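Local coordinates for protein putative sulfurtransferase DsrE (PDB 2HY5) that probably acts as a sulfur carrier or sulfurtransferase and could take part in the oxidation of intracellular sulfur, at residues A65-A68 with E69-L73. Sequence-based numbering, arbitrary orientation.
Sequences AELA and EQYEL
Leu67, Tyr71 and Leu73 pack together where helix 60-71 ends in a Schellman-type C-cap and the chain turns toward strand 75-78 of a beta-alpha-beta unit. With CG anti to its own N (chi1 -169°), Leu67 turns its CB-CG bond toward the C-terminal end of the helix. There CD1 lies alongside one flank of the Tyr71 ring, 3.7 Å from ring atoms CD1 and CE1, while CD2 reaches Leu73 CD1 at 3.9 Å. The long axes of the leucine and tyrosine side chains run askew, and Leu67 O sits at the ring edge in its plane, 3.6 Å from Tyr71 CD1. Leu28 of helix 16-29 touches both Leu67 and Tyr71, so this flank of the helix end faces the neighbouring helix. Tyr71 N is hydrogen-bonded to Leu67 O at 3.0 Å. Glu72 then adopts positive phi (54°) and reverses the chain, which brings Leu73 back over Ala68, with their CB atoms 4.1 Å apart, the apolar contact expected of this cap. On the polar side, Glu69 bends at chi2 and forms a salt bridge with Lys106 through OE1. Strand 75-78, entered just beyond the turn, ends at Cys78, the probable persulfide-carrying cysteine. Besides the positive phi, the cap is supported by the six-to-one bond from Leu73 N to a lone pair of Ala68 O, 3.1 Å, and one water donates to both Ala68 O and Leu73 O.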
loop_
_atom_site.group_PDB
_atom_site.type_symbol
_atom_site.label_atom_id
_atom_site.label_comp_id
_atom_site.label_asym_id
_atom_site.label_seq_id
_atom_site.Cartn_x
_atom_site.Cartn_y
_atom_site.Cartn_z
ATOM N N ALA A 65 20.874 2.376 -11.518
ATOM C CA ALA A 65 21.818 1.892 -12.520
ATOM C C ALA A 65 23.191 2.540 -12.365
ATOM O O ALA A 65 24.220 1.880 -12.538
ATOM C CB ALA A 65 21.274 2.149 -13.916
ATOM N N GLU A 66 23.205 3.830 -12.041
ATOM C CA GLU A 66 24.462 4.546 -11.854
ATOM C C GLU A 66 25.183 4.006 -10.624
ATOM O O GLU A 66 26.406 3.856 -10.622
ATOM C CB GLU A 66 24.199 6.046 -11.701
ATOM C CG GLU A 66 23.571 6.679 -12.935
ATOM C CD GLU A 66 23.185 8.130 -12.726
ATOM O OE1 GLU A 66 22.383 8.407 -11.810
ATOM O OE2 GLU A 66 23.680 8.993 -13.480
ATOM N N LEU A 67 24.423 3.705 -9.578
ATOM C CA LEU A 67 25.015 3.175 -8.360
ATOM C C LEU A 67 25.599 1.795 -8.642
ATOM O O LEU A 67 26.688 1.460 -8.176
ATOM C CB LEU A 67 23.967 3.064 -7.256
ATOM C CG LEU A 67 24.550 2.781 -5.871
ATOM C CD1 LEU A 67 25.309 4.006 -5.387
ATOM C CD2 LEU A 67 23.430 2.426 -4.899
ATOM N N ALA A 68 24.871 0.997 -9.417
ATOM C CA ALA A 68 25.319 -0.348 -9.756
ATOM C C ALA A 68 26.603 -0.299 -10.586
ATOM O O ALA A 68 27.491 -1.137 -10.421
ATOM C CB ALA A 68 24.219 -1.095 -10.522
ATOM N N GLU A 69 26.700 0.688 -11.470
ATOM C CA GLU A 69 27.881 0.834 -12.315
ATOM C C GLU A 69 29.095 1.180 -11.461
ATOM O O GLU A 69 30.147 0.541 -11.563
ATOM C CB GLU A 69 27.652 1.930 -13.359
ATOM C CG GLU A 69 28.858 2.218 -14.247
ATOM C CD GLU A 69 29.260 1.031 -15.104
ATOM O OE1 GLU A 69 28.396 0.502 -15.836
ATOM O OE2 GLU A 69 30.443 0.630 -15.055
ATOM N N GLN A 70 28.930 2.180 -10.603
ATOM C CA GLN A 70 30.002 2.638 -9.726
ATOM C C GLN A 70 30.502 1.596 -8.729
ATOM O O GLN A 70 31.705 1.494 -8.491
ATOM C CB GLN A 70 29.551 3.887 -8.967
ATOM C CG GLN A 70 30.525 4.362 -7.902
ATOM C CD GLN A 70 30.075 5.650 -7.246
ATOM O OE1 GLN A 70 28.884 5.975 -7.250
ATOM N NE2 GLN A 70 31.018 6.381 -6.660
ATOM N N TYR A 71 29.587 0.824 -8.152
ATOM C CA TYR A 71 29.960 -0.183 -7.165
ATOM C C TYR A 71 29.851 -1.632 -7.631
ATOM O O TYR A 71 30.062 -2.555 -6.840
ATOM C CB TYR A 71 29.127 0.007 -5.888
ATOM C CG TYR A 71 29.416 1.293 -5.142
ATOM C CD1 TYR A 71 28.688 2.457 -5.401
ATOM C CD2 TYR A 71 30.429 1.349 -4.183
ATOM C CE1 TYR A 71 28.964 3.643 -4.722
ATOM C CE2 TYR A 71 30.710 2.521 -3.501
ATOM C CZ TYR A 71 29.977 3.665 -3.772
ATOM O OH TYR A 71 30.256 4.823 -3.091
ATOM N N GLU A 72 29.530 -1.832 -8.905
ATOM C CA GLU A 72 29.396 -3.173 -9.475
ATOM C C GLU A 72 28.418 -4.035 -8.675
ATOM O O GLU A 72 28.755 -5.133 -8.226
ATOM C CB GLU A 72 30.766 -3.860 -9.537
ATOM C CG GLU A 72 31.785 -3.123 -10.399
ATOM C CD GLU A 72 33.064 -3.914 -10.609
ATOM O OE1 GLU A 72 32.986 -5.043 -11.138
ATOM O OE2 GLU A 72 34.151 -3.407 -10.254
ATOM N N LEU A 73 27.202 -3.528 -8.512
ATOM C CA LEU A 73 26.174 -4.231 -7.754
ATOM C C LEU A 73 25.410 -5.258 -8.583
ATOM O O LEU A 73 25.179 -5.065 -9.776
ATOM C CB LEU A 73 25.178 -3.227 -7.173
ATOM C CG LEU A 73 25.725 -2.109 -6.282
ATOM C CD1 LEU A 73 24.584 -1.173 -5.915
ATOM C CD2 LEU A 73 26.373 -2.693 -5.032
HETATM O O HOH W 1 26.868 -3.766 -12.223
#